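Long-range contacts in pyruvate kinase 1 (Trypanosoma brucei brucei, PDB 4KCT), which catalyses the transfer of a phosphoryl group from phosphoenolpyruvate to ADP, giving pyruvate and ATP, and like other pyruvate kinases also decarboxylates oxaloacetate: residues A[22-27]-A[328-333]; A[39-44]-A[339-344]; A[258-263]-A[294-299]; A[281-286]-A[321-326]; A[298-303]-A[315-320]. One frame throughout, in Å; residues are numbered along the deposited sequence.

Contact 1: residues A[22-27]-A[328-333]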
# COMPACT_ATOMS: atom_id res chain seq x y z
N ASN A 22 -15.86 13.93 -18.84
CA ASN A 22 -16.50 14.96 -18.00
C ASN A 22 -17.53 15.78 -18.76
O ASN A 22 -17.57 15.78 -20.00
CB ASN A 22 -15.44 15.89 -17.36
CG ASN A 22 -14.49 15.15 -16.47
OD1 ASN A 22 -13.42 14.70 -16.93
ND2 ASN A 22 -14.92 14.86 -15.24
N ARG A 23 -18.41 16.45 -18.01
CA ARG A 23 -19.59 17.07 -18.61
C ARG A 23 -19.59 18.57 -18.31
O ARG A 23 -19.12 19.00 -17.26
CB ARG A 23 -20.88 16.42 -18.07
CG ARG A 23 -20.99 14.92 -18.43
CD ARG A 23 -21.17 14.75 -19.94
NE ARG A 23 -21.13 13.33 -20.33
CZ ARG A 23 -20.13 12.77 -21.04
NH1 ARG A 23 -19.02 13.46 -21.32
NH2 ARG A 23 -20.19 11.48 -21.36
N ILE A 24 -20.17 19.35 -19.24
CA ILE A 24 -20.11 20.82 -19.18
C ILE A 24 -21.54 21.41 -19.05
O ILE A 24 -22.44 21.09 -19.84
CB ILE A 24 -19.41 21.39 -20.43
CG1 ILE A 24 -17.97 20.86 -20.49
CG2 ILE A 24 -19.45 22.93 -20.44
CD1 ILE A 24 -17.28 21.11 -21.83
N VAL A 25 -21.73 22.21 -18.00
CA VAL A 25 -22.98 22.92 -17.76
C VAL A 25 -22.78 24.38 -18.20
O VAL A 25 -21.82 25.01 -17.79
CB VAL A 25 -23.30 22.90 -16.25
CG1 VAL A 25 -24.55 23.67 -15.93
CG2 VAL A 25 -23.40 21.46 -15.74
N CYS A 26 -23.62 24.87 -19.10
CA CYS A 26 -23.53 26.26 -19.59
C CYS A 26 -24.75 27.04 -19.18
O CYS A 26 -25.88 26.61 -19.41
CB CYS A 26 -23.45 26.29 -21.12
SG CYS A 26 -22.02 25.39 -21.74
N THR A 27 -24.52 28.22 -18.61
CA THR A 27 -25.58 29.18 -18.35
C THR A 27 -26.01 29.92 -19.60
O THR A 27 -25.17 30.43 -20.36
CB THR A 27 -25.15 30.20 -17.29
OG1 THR A 27 -24.61 29.50 -16.18
CG2 THR A 27 -26.36 31.07 -16.82
N VAL A 328 -18.08 20.49 -14.88
CA VAL A 328 -17.63 21.82 -14.67
C VAL A 328 -18.62 22.78 -15.31
O VAL A 328 -19.41 22.39 -16.18
CB VAL A 328 -16.21 22.04 -15.27
CG1 VAL A 328 -15.16 21.35 -14.38
CG2 VAL A 328 -16.13 21.45 -16.67
N MET A 329 -18.66 24.00 -14.82
CA MET A 329 -19.77 24.87 -15.17
C MET A 329 -19.27 26.21 -15.66
O MET A 329 -18.16 26.66 -15.28
CB MET A 329 -20.69 25.06 -13.98
CG MET A 329 -21.91 25.90 -14.31
SD MET A 329 -23.09 25.79 -12.96
CE MET A 329 -22.98 27.48 -12.31
N LEU A 330 -20.03 26.80 -16.58
CA LEU A 330 -19.78 28.15 -17.06
C LEU A 330 -20.98 29.05 -16.74
O LEU A 330 -22.15 28.61 -16.80
CB LEU A 330 -19.50 28.11 -18.59
CG LEU A 330 -18.28 27.28 -19.00
CD1 LEU A 330 -18.31 26.98 -20.50
CD2 LEU A 330 -16.97 27.99 -18.63
N SER A 331 -20.69 30.28 -16.33
CA SER A 331 -21.75 31.22 -15.97
C SER A 331 -21.76 32.39 -16.93
O SER A 331 -22.17 32.22 -18.09
CB SER A 331 -21.59 31.66 -14.51
OG SER A 331 -21.77 30.52 -13.68
N GLY A 332 -21.19 33.52 -16.52
CA GLY A 332 -21.15 34.71 -17.41
C GLY A 332 -20.37 34.44 -18.71
O GLY A 332 -20.69 35.02 -19.76
N GLU A 333 -19.39 33.53 -18.66
CA GLU A 333 -18.63 33.15 -19.89
C GLU A 333 -19.55 32.80 -21.07
O GLU A 333 -19.21 33.05 -22.24
CB GLU A 333 -17.68 31.97 -19.60
CG GLU A 333 -16.66 32.21 -18.47
CD GLU A 333 -17.09 31.57 -17.14
OE1 GLU A 333 -18.26 31.72 -16.74
OE2 GLU A 333 -16.23 30.98 -16.45
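Val25 and Met329 meet on one face of a parallel strand pair, their side chains crossing at a slant: CG1 of Val25 lies 3.8 Å from Met329 CG and also reaches its sulfur. Met329 extends its CG anti to the backbone N (chi1 -177°), which carries the thioether out over that valine branch. The other face belongs to Ile24, Cys26, Val328 and Leu330. There the contacts are longer, with Leu330 CD1 at 4.2 Å from Cys26 SG and similarly spaced from Ile24 CG2; helix 340-356 covers this side through Val344 and Met347. Between the faces runs a regular ladder, in which Val25 N bonds to Val328 O at 3.0 Å and, in return, Leu330 N bonds to Val25 O at 2.8 Å. At the C-terminal end, Leu330 O is gripped twice by Thr27. The hydroxyl OG1 comes in on a lone pair of Leu330 O, in the carbonyl plane, at 2.7 Å, whereas Thr27 N stands 36° above that plane. Thr27 OG1 is further tied to Arg50. Pairing the first strand with the eighth closes the (beta/alpha)8 TIM barrel, and Met329 belongs to the pyruvate pocket at its C-terminal mouth.

Contact 2: residues A[39-44]-A[339-344]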
# COMPACT_ATOMS: atom_id res chain seq x y z
N LYS A 39 -27.48 25.64 -30.69
CA LYS A 39 -26.94 24.54 -31.49
C LYS A 39 -25.43 24.54 -31.49
O LYS A 39 -24.79 23.51 -31.28
CB LYS A 39 -27.48 24.58 -32.93
CG LYS A 39 -28.90 24.05 -33.06
CD LYS A 39 -29.26 23.72 -34.51
CE LYS A 39 -29.03 24.91 -35.40
NZ LYS A 39 -29.39 24.60 -36.83
N ASN A 40 -24.84 25.72 -31.69
CA ASN A 40 -23.40 25.84 -31.62
C ASN A 40 -22.83 25.47 -30.25
O ASN A 40 -21.75 24.89 -30.15
CB ASN A 40 -22.96 27.23 -32.03
CG ASN A 40 -23.09 27.47 -33.52
OD1 ASN A 40 -23.06 26.53 -34.30
ND2 ASN A 40 -23.27 28.71 -33.92
N LEU A 41 -23.50 25.91 -29.19
CA LEU A 41 -23.09 25.53 -27.84
C LEU A 41 -23.09 24.01 -27.68
O LEU A 41 -22.20 23.45 -27.05
CB LEU A 41 -24.02 26.15 -26.80
CG LEU A 41 -23.65 27.45 -26.09
CD1 LEU A 41 -24.37 27.55 -24.74
CD2 LEU A 41 -22.15 27.64 -25.92
N MET A 42 -24.15 23.37 -28.15
CA MET A 42 -24.26 21.91 -28.07
C MET A 42 -23.15 21.24 -28.87
O MET A 42 -22.47 20.33 -28.38
CB MET A 42 -25.63 21.46 -28.58
CG MET A 42 -26.74 21.81 -27.61
SD MET A 42 -28.37 21.66 -28.36
CE MET A 42 -29.36 22.42 -27.06
N LYS A 43 -22.91 21.71 -30.09
CA LYS A 43 -21.82 21.16 -30.89
C LYS A 43 -20.50 21.38 -30.21
O LYS A 43 -19.60 20.57 -30.31
CB LYS A 43 -21.79 21.78 -32.28
CG LYS A 43 -22.92 21.31 -33.16
CD LYS A 43 -23.05 22.24 -34.36
CE LYS A 43 -23.88 21.62 -35.45
NZ LYS A 43 -23.80 22.48 -36.67
N SER A 44 -20.38 22.48 -29.48
CA SER A 44 -19.12 22.79 -28.81
C SER A 44 -18.88 21.93 -27.56
O SER A 44 -17.72 21.79 -27.10
CB SER A 44 -19.06 24.27 -28.43
OG SER A 44 -19.07 25.10 -29.59
N TYR A 339 -17.30 35.19 -26.39
CA TYR A 339 -16.76 34.01 -27.04
C TYR A 339 -17.37 32.71 -26.48
O TYR A 339 -16.63 31.82 -26.06
CB TYR A 339 -15.22 33.95 -26.89
CG TYR A 339 -14.49 35.17 -27.43
CD1 TYR A 339 -14.25 35.30 -28.79
CD2 TYR A 339 -14.03 36.16 -26.57
CE1 TYR A 339 -13.59 36.42 -29.30
CE2 TYR A 339 -13.36 37.27 -27.06
CZ TYR A 339 -13.16 37.39 -28.43
OH TYR A 339 -12.50 38.48 -28.92
N PRO A 340 -18.71 32.59 -26.54
CA PRO A 340 -19.38 31.47 -25.86
C PRO A 340 -19.01 30.10 -26.44
O PRO A 340 -18.76 29.17 -25.69
CB PRO A 340 -20.89 31.77 -26.06
CG PRO A 340 -20.94 32.78 -27.16
CD PRO A 340 -19.67 33.59 -27.02
N ASN A 341 -18.87 30.00 -27.77
CA ASN A 341 -18.45 28.71 -28.36
C ASN A 341 -16.99 28.37 -28.05
O ASN A 341 -16.68 27.24 -27.71
CB ASN A 341 -18.68 28.68 -29.87
CG ASN A 341 -20.13 28.87 -30.23
OD1 ASN A 341 -21.01 28.37 -29.53
ND2 ASN A 341 -20.40 29.72 -31.23
N GLU A 342 -16.11 29.36 -28.13
CA GLU A 342 -14.68 29.11 -27.93
C GLU A 342 -14.41 28.71 -26.46
O GLU A 342 -13.50 27.94 -26.19
CB GLU A 342 -13.84 30.35 -28.28
CG GLU A 342 -13.79 30.68 -29.78
CD GLU A 342 -15.00 31.48 -30.25
OE1 GLU A 342 -15.88 31.81 -29.43
OE2 GLU A 342 -15.13 31.70 -31.47
N VAL A 343 -15.12 29.35 -25.52
CA VAL A 343 -14.92 29.02 -24.10
C VAL A 343 -15.34 27.57 -23.80
O VAL A 343 -14.59 26.82 -23.16
CB VAL A 343 -15.56 30.05 -23.12
CG1 VAL A 343 -17.07 30.01 -23.18
CG2 VAL A 343 -15.11 29.78 -21.69
N VAL A 344 -16.44 27.13 -24.40
CA VAL A 344 -16.88 25.74 -24.22
C VAL A 344 -15.90 24.77 -24.88
O VAL A 344 -15.56 23.74 -24.31
CB VAL A 344 -18.30 25.52 -24.75
CG1 VAL A 344 -18.62 24.02 -24.80
CG2 VAL A 344 -19.32 26.29 -23.87
O HOH W 1 -23.36 30.79 -32.07
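The helical segments 39-44 and 340-344 run nearly side by side in the same direction, their axes 8.8 Å apart at closest and inclined by 15°, with Leu41 opposite Asn341 and Ser44 opposite Val344. Asn341 carries the outer half of the contact. Its amide reaches across to the flank of Asn40, where OD1 lies 3.4 Å from Asn40 CB, and the two amide planes stand almost perpendicular, 89° apart. No direct hydrogen bond joins the two segments; instead a water accepts from both amides, at 2.8 Å from Asn40 ND2 and at a longer 3.3 Å from Asn341 ND2. One turn further on, Ser44 OG rests 3.6 Å from Asn341 CB. That hydroxyl donates back to Asn40 O, a carbonyl that also receives Ser44 N from the opposite face of its plane, while Gln345, the next residue of helix 340-356, bonds directly to OG.

The inner half is apolar. Leu41 CD2 meets Val344 CG2 at 3.7 Å, the two side chains crossing at about a right angle, and the same methyl is also close to Pro340 O. Val344 splits its branches between neighbours: with chi1 at 169°, CG1 packs 3.3 Å from Ser44 O, leaving CG2 for the leucine. In the barrel's outer layer, helix 35-44 follows strand 23-27, and helix 340-356 comes after strand 327-330 and the short helix 332-335. Met42, on another side of its helix, packs on helix 58-75, while Val344 reaches inward to Leu330 and Thr334.

Contact 3: residues A[258-263]-A[294-299]. With PYR (pyruvic acid), chain E.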
# COMPACT_ATOMS: atom_id res chain seq x y z
N GLY A 258 -27.41 15.27 -5.86
CA GLY A 258 -26.09 15.74 -6.33
C GLY A 258 -25.74 17.06 -5.67
O GLY A 258 -26.54 17.59 -4.88
N ILE A 259 -24.52 17.54 -5.91
CA ILE A 259 -24.01 18.71 -5.18
C ILE A 259 -23.38 19.68 -6.19
O ILE A 259 -22.77 19.24 -7.15
CB ILE A 259 -22.93 18.30 -4.17
CG1 ILE A 259 -23.54 17.37 -3.10
CG2 ILE A 259 -22.25 19.53 -3.57
CD1 ILE A 259 -24.57 18.09 -2.20
N MET A 260 -23.54 20.98 -5.99
CA MET A 260 -22.69 21.93 -6.68
C MET A 260 -21.81 22.66 -5.70
O MET A 260 -22.27 23.14 -4.68
CB MET A 260 -23.53 22.96 -7.47
CG MET A 260 -22.66 24.03 -8.11
SD MET A 260 -23.57 25.49 -8.65
CE MET A 260 -24.74 24.75 -9.79
N VAL A 261 -20.52 22.72 -5.99
CA VAL A 261 -19.62 23.55 -5.22
C VAL A 261 -19.71 24.97 -5.75
O VAL A 261 -19.19 25.27 -6.83
CB VAL A 261 -18.15 23.02 -5.31
CG1 VAL A 261 -17.21 23.89 -4.46
CG2 VAL A 261 -18.09 21.56 -4.86
N ALA A 262 -20.51 25.80 -5.09
CA ALA A 262 -20.90 27.09 -5.65
C ALA A 262 -19.90 28.15 -5.19
O ALA A 262 -20.08 28.78 -4.16
CB ALA A 262 -22.32 27.45 -5.21
N ARG A 263 -18.75 28.19 -5.87
CA ARG A 263 -17.56 28.84 -5.33
C ARG A 263 -17.67 30.36 -5.19
O ARG A 263 -16.91 30.96 -4.45
CB ARG A 263 -16.33 28.48 -6.15
CG ARG A 263 -16.00 27.00 -6.05
CD ARG A 263 -14.70 26.71 -6.75
NE ARG A 263 -14.65 27.27 -8.10
CZ ARG A 263 -13.61 27.13 -8.91
NH1 ARG A 263 -12.55 26.45 -8.49
NH2 ARG A 263 -13.55 27.80 -10.06
N ILE A 294 -20.75 19.06 -9.32
CA ILE A 294 -20.44 20.07 -10.31
C ILE A 294 -19.53 21.11 -9.63
O ILE A 294 -19.84 21.60 -8.53
CB ILE A 294 -21.75 20.80 -10.70
CG1 ILE A 294 -22.81 19.80 -11.22
CG2 ILE A 294 -21.48 21.94 -11.66
CD1 ILE A 294 -24.18 20.43 -11.43
N CYS A 295 -18.42 21.44 -10.27
CA CYS A 295 -17.60 22.59 -9.83
C CYS A 295 -18.00 23.85 -10.63
O CYS A 295 -18.11 23.80 -11.84
CB CYS A 295 -16.10 22.28 -10.03
SG CYS A 295 -15.00 23.57 -9.34
N ALA A 296 -18.29 24.95 -9.91
CA ALA A 296 -18.86 26.16 -10.53
C ALA A 296 -18.03 27.44 -10.24
O ALA A 296 -17.48 27.61 -9.14
CB ALA A 296 -20.31 26.37 -10.07
N THR A 297 -18.13 28.39 -11.19
CA THR A 297 -17.94 29.82 -10.93
C THR A 297 -16.51 30.30 -11.18
O THR A 297 -15.54 29.78 -10.60
CB THR A 297 -18.44 30.26 -9.54
OG1 THR A 297 -19.85 30.01 -9.46
CG2 THR A 297 -18.17 31.77 -9.34
N GLN A 298 -16.39 31.18 -12.17
CA GLN A 298 -15.11 31.78 -12.56
C GLN A 298 -14.05 30.82 -13.06
O GLN A 298 -12.87 31.20 -13.17
CB GLN A 298 -14.56 32.68 -11.46
CG GLN A 298 -15.44 33.91 -11.17
CD GLN A 298 -14.80 34.84 -10.14
OE1 GLN A 298 -14.11 34.39 -9.24
NE2 GLN A 298 -14.86 36.15 -10.41
N MET A 299 -14.48 29.69 -13.60
CA MET A 299 -13.52 28.72 -14.07
C MET A 299 -12.71 29.23 -15.26
O MET A 299 -11.53 28.98 -15.34
CB MET A 299 -14.19 27.38 -14.40
CG MET A 299 -14.99 26.84 -13.21
SD MET A 299 -15.07 25.05 -13.22
CE MET A 299 -13.43 24.59 -12.68
C PYR E . -22.10 30.70 -6.89
O PYR E . -20.96 30.37 -7.31
OXT PYR E . -22.23 31.32 -5.80
CA PYR E . -23.32 30.23 -7.63
O3 PYR E . -24.45 30.58 -7.25
CB PYR E . -23.17 29.24 -8.76
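Met260 and Ile294 pair in register on adjacent parallel strands, the sixth and seventh of the (beta/alpha)8 barrel, whose short axes are 4.8 Å apart. The buried, regular part lies at the N-terminal end: Ile294 O receives Val261 N at 2.9 Å, and Ile294 N bonds to Ile259 O. On one face the Met260 sulfur sits 3.7 Å from Ala296 CB; on the other, Val261 packs on Ile282 of helix 275-289. Toward the C-terminal end the ladder slackens, with Ala296 N to Val261 O stretched to 3.2 Å and bent to 141°.

Where the strands separate, the Arg263 side chain takes over the linkage. A bend at chi3 (-50°) brings NE and NH2 to the carbonyls of Ala296 and Thr297. NE donates to Ala296 O from well above that carbonyl's plane, while NH2 reaches Thr297 O at 2.9 Å by a nearly straight bond, the oxygen lying at the guanidinium edge. Cys295 SG lies over one face, 3.7 Å above the plane and toward its rim. Asp316 forms a salt bridge with NH2 and Gln279 accepts from NH1, so probably little rotation is left to the group.

Thr297 and Gln298, in contrast, are partly exposed at the mouth of the barrel, and Gln298 OE1 accepts from the backbone N of Arg311 of the second subunit. Pyruvate occupies this end, also bonded to Lys239, Gly264 and Asp265. Thr297 OG1 approaches pyruvate O so closely, at 2.4 Å, that the length of this hydrogen bond is doubtful; Met260 SD lies 3.8 Å from the pyruvate methyl carbon CB.

Contact 4: residues A[281-286]-A[321-326]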
# COMPACT_ATOMS: atom_id res chain seq x y z
N CYS A 281 -12.67 18.41 -0.44
CA CYS A 281 -13.42 17.59 0.51
C CYS A 281 -14.82 17.20 -0.03
O CYS A 281 -15.16 16.04 -0.07
CB CYS A 281 -13.56 18.34 1.82
SG CYS A 281 -14.60 17.46 3.01
N ILE A 282 -15.55 18.19 -0.57
CA ILE A 282 -16.89 17.96 -1.07
C ILE A 282 -16.88 17.05 -2.32
O ILE A 282 -17.67 16.10 -2.41
CB ILE A 282 -17.59 19.28 -1.39
CG1 ILE A 282 -17.89 20.05 -0.09
CG2 ILE A 282 -18.85 19.06 -2.19
CD1 ILE A 282 -18.23 21.52 -0.35
N ILE A 283 -15.97 17.30 -3.24
CA ILE A 283 -15.91 16.46 -4.41
C ILE A 283 -15.63 15.00 -4.03
O ILE A 283 -16.33 14.06 -4.50
CB ILE A 283 -14.89 16.96 -5.45
CG1 ILE A 283 -15.40 18.28 -6.08
CG2 ILE A 283 -14.68 15.88 -6.51
CD1 ILE A 283 -14.34 19.01 -6.95
N SER A 284 -14.64 14.80 -3.17
CA SER A 284 -14.28 13.44 -2.75
C SER A 284 -15.42 12.76 -2.00
O SER A 284 -15.70 11.59 -2.23
CB SER A 284 -13.00 13.44 -1.91
OG SER A 284 -11.90 13.80 -2.78
N LYS A 285 -16.12 13.50 -1.15
CA LYS A 285 -17.26 12.93 -0.46
C LYS A 285 -18.35 12.50 -1.44
O LYS A 285 -18.98 11.46 -1.25
CB LYS A 285 -17.84 13.92 0.59
CG LYS A 285 -17.01 13.99 1.89
CD LYS A 285 -17.61 15.02 2.84
CE LYS A 285 -16.89 15.04 4.19
NZ LYS A 285 -17.24 13.86 5.01
N CYS A 286 -18.62 13.32 -2.46
CA CYS A 286 -19.58 12.93 -3.50
C CYS A 286 -19.14 11.70 -4.29
O CYS A 286 -19.97 10.86 -4.65
CB CYS A 286 -19.85 14.10 -4.47
SG CYS A 286 -20.82 15.43 -3.69
N VAL A 321 -11.30 18.56 -12.62
CA VAL A 321 -11.45 17.21 -13.18
C VAL A 321 -10.58 16.17 -12.42
O VAL A 321 -11.08 15.12 -11.99
CB VAL A 321 -11.05 17.21 -14.66
CG1 VAL A 321 -10.90 15.77 -15.16
CG2 VAL A 321 -12.09 17.99 -15.47
N LEU A 322 -9.33 16.53 -12.16
CA LEU A 322 -8.43 15.65 -11.37
C LEU A 322 -8.94 15.45 -9.94
O LEU A 322 -8.75 14.38 -9.36
CB LEU A 322 -7.01 16.23 -11.32
CG LEU A 322 -6.27 16.27 -12.68
CD1 LEU A 322 -4.93 17.02 -12.58
CD2 LEU A 322 -6.05 14.87 -13.22
N ASN A 323 -9.54 16.49 -9.37
CA ASN A 323 -10.17 16.36 -8.03
C ASN A 323 -11.25 15.25 -8.02
O ASN A 323 -11.64 14.80 -6.95
CB ASN A 323 -10.86 17.66 -7.59
CG ASN A 323 -9.89 18.75 -7.13
OD1 ASN A 323 -10.31 19.90 -7.00
ND2 ASN A 323 -8.63 18.39 -6.84
N GLY A 324 -11.94 15.09 -9.16
CA GLY A 324 -12.99 14.07 -9.26
C GLY A 324 -14.37 14.59 -9.63
O GLY A 324 -15.36 13.86 -9.54
N ALA A 325 -14.45 15.85 -10.03
CA ALA A 325 -15.75 16.45 -10.34
C ALA A 325 -16.34 15.76 -11.59
O ALA A 325 -15.61 15.50 -12.54
CB ALA A 325 -15.58 17.95 -10.61
N ASP A 326 -17.64 15.47 -11.58
CA ASP A 326 -18.29 14.99 -12.82
C ASP A 326 -18.35 16.10 -13.86
O ASP A 326 -18.08 15.87 -15.05
CB ASP A 326 -19.70 14.44 -12.55
CG ASP A 326 -19.70 13.24 -11.59
OD1 ASP A 326 -19.57 13.48 -10.35
OD2 ASP A 326 -20.00 12.07 -12.06
O HOH W 2 -12.00 12.59 -5.35
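Ile283 supplies nearly all of this contact from its helix, using two branches for two purposes. CG2 is pushed against the turn that ends the facing helix: it lies 3.3 Å from Asn323 O and 3.4 Å from Gly324 C. The longer branch ends in CD1, which bridges Asn323 CB at 3.8 Å and Ala325 CB at 4.0 Å, with the isoleucine and asparagine side chains set across one another.

That close approach depends on the backbone of Gly324, which has a phi of 123° and closes helix 311-323 with a Schellman motif. Lacking a side chain, it lets the isoleucine methyl lie directly against the peptide. Contact 4 thus joins two successive outer helices of the TIM barrel at the point where the chain turns in toward strand 327-330.

Beside the apolar patch, a water bridges Ser284 OG and Asn323 O, 2.8 Å from each. Further out, Met280 O and Asn7 of the second subunit are also hydrogen-bonded to Ser284 OG, while Gln279 fixes the Asn323 amide through OD1. Gly324 O is held by Asn287 and Arg414, and Arg414 also forms a salt bridge with Asp326.

Contact 5: residues A[298-303]-A[315-320]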
# COMPACT_ATOMS: atom_id res chain seq x y z
N GLN A 298 -16.39 31.18 -12.17
CA GLN A 298 -15.11 31.78 -12.56
C GLN A 298 -14.05 30.82 -13.06
O GLN A 298 -12.87 31.20 -13.17
CB GLN A 298 -14.56 32.68 -11.46
CG GLN A 298 -15.44 33.91 -11.17
CD GLN A 298 -14.80 34.84 -10.14
OE1 GLN A 298 -14.11 34.39 -9.24
NE2 GLN A 298 -14.86 36.15 -10.41
N MET A 299 -14.48 29.69 -13.60
CA MET A 299 -13.52 28.72 -14.07
C MET A 299 -12.71 29.23 -15.26
O MET A 299 -11.53 28.98 -15.34
CB MET A 299 -14.19 27.38 -14.40
CG MET A 299 -14.99 26.84 -13.21
SD MET A 299 -15.07 25.05 -13.22
CE MET A 299 -13.43 24.59 -12.68
N LEU A 300 -13.38 29.93 -16.19
CA LEU A 300 -12.71 30.47 -17.37
C LEU A 300 -13.12 31.94 -17.56
O LEU A 300 -13.28 32.41 -18.68
CB LEU A 300 -13.08 29.65 -18.63
CG LEU A 300 -12.46 28.23 -18.71
CD1 LEU A 300 -13.07 27.47 -19.90
CD2 LEU A 300 -10.94 28.30 -18.85
N GLU A 301 -13.17 32.66 -16.45
CA GLU A 301 -13.80 33.97 -16.36
C GLU A 301 -13.28 34.96 -17.43
O GLU A 301 -14.04 35.70 -18.04
CB GLU A 301 -13.58 34.54 -14.96
CG GLU A 301 -14.31 35.84 -14.68
CD GLU A 301 -15.82 35.68 -14.76
OE1 GLU A 301 -16.51 36.72 -14.88
OE2 GLU A 301 -16.31 34.54 -14.66
N SER A 302 -11.97 35.02 -17.60
CA SER A 302 -11.39 36.05 -18.46
C SER A 302 -11.84 35.85 -19.91
O SER A 302 -11.77 36.79 -20.73
CB SER A 302 -9.87 36.01 -18.39
OG SER A 302 -9.37 34.86 -19.05
N MET A 303 -12.32 34.65 -20.24
CA MET A 303 -12.87 34.41 -21.60
C MET A 303 -14.25 35.04 -21.82
O MET A 303 -14.79 34.97 -22.92
CB MET A 303 -12.89 32.92 -21.98
CG MET A 303 -11.51 32.32 -22.18
SD MET A 303 -11.51 30.78 -23.14
CE MET A 303 -11.92 31.39 -24.77
N SER A 315 -5.60 25.75 -15.43
CA SER A 315 -5.27 24.83 -14.36
C SER A 315 -6.47 24.56 -13.42
O SER A 315 -6.67 23.43 -12.96
CB SER A 315 -4.03 25.29 -13.62
OG SER A 315 -4.32 25.64 -12.31
N ASP A 316 -7.29 25.57 -13.20
CA ASP A 316 -8.52 25.41 -12.40
C ASP A 316 -9.43 24.33 -13.01
O ASP A 316 -9.96 23.45 -12.28
CB ASP A 316 -9.26 26.75 -12.36
CG ASP A 316 -10.44 26.75 -11.37
OD1 ASP A 316 -10.32 26.20 -10.25
OD2 ASP A 316 -11.50 27.27 -11.74
N VAL A 317 -9.69 24.42 -14.30
CA VAL A 317 -10.52 23.39 -14.95
C VAL A 317 -9.88 21.99 -14.83
O VAL A 317 -10.55 21.01 -14.44
CB VAL A 317 -10.85 23.75 -16.42
CG1 VAL A 317 -11.61 22.62 -17.10
CG2 VAL A 317 -11.66 25.06 -16.47
N ALA A 318 -8.59 21.89 -15.14
CA ALA A 318 -7.91 20.59 -15.13
C ALA A 318 -7.95 20.03 -13.72
O ALA A 318 -8.22 18.85 -13.51
CB ALA A 318 -6.46 20.73 -15.61
N ASN A 319 -7.71 20.88 -12.73
CA ASN A 319 -7.71 20.40 -11.35
C ASN A 319 -9.06 20.01 -10.78
O ASN A 319 -9.15 19.06 -9.97
CB ASN A 319 -6.97 21.38 -10.43
CG ASN A 319 -5.47 21.23 -10.53
OD1 ASN A 319 -4.96 20.11 -10.39
ND2 ASN A 319 -4.78 22.28 -10.97
N ALA A 320 -10.13 20.67 -11.24
CA ALA A 320 -11.50 20.24 -10.88
C ALA A 320 -11.77 18.83 -11.41
O ALA A 320 -12.28 17.96 -10.69
CB ALA A 320 -12.56 21.24 -11.40
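The methyl end of Met299 is the main bump here, fitting a hollow on the helix lined by Asp316 O, Asp316 OD2 and Ala320 CB. CE lies 3.7 Å from Ala320 CB and the same distance from Asp316 O, so it rests on the helix backbone as well as on side chains. With chi3 at 75° the terminal CE turns onto the helix. The Asp316 carboxylate forms one wall: OD2 is 3.4 Å from Met299 CE and equally close to Met299 CA, the aspartate side chain lying roughly perpendicular to that of the methionine.

A second, smaller knob comes from the helix. Val317 CG2 sits in the notch between Met299 and Leu300, 4.0 Å from CB of the former and from CG of the latter. This folds the loop that follows the seventh barrel strand back over helix 311-323, the next outer helix of the (beta/alpha)8 unit. Leu300 continues the apolar surface to Leu330 and to Val343 and Met347 of helix 340-356, and its backbone N is bonded by Glu333. The polar wall is held from elsewhere, OD2 by Arg263 and OD1 by Ser315 of the second subunit.

In the fold
All five contacts belong to the TIM barrel. Contacts 1 and 3 lie in its strand layer, 9 Å apart between centres, and meet where Met329 SD lies 3.7 Å from Met260 CE; both supply residues to the pyruvate pocket. Contact 5 shares Gln298 and Met299 with contact 3 and is joined to it by the salt bridge between Arg263 NH2 and Asp316 OD2, 2.7 Å long. Contact 2 covers contact 1 from outside, Val344 CG2 lying 3.6 Å from Cys26 SG. Contact 4 backs contact 3 through Ile282 and Cys286. The side chain of Ile283 is about 13 Å from the bound pyruvic acid. Contacts 3, 4 and 5 also touch the second subunit.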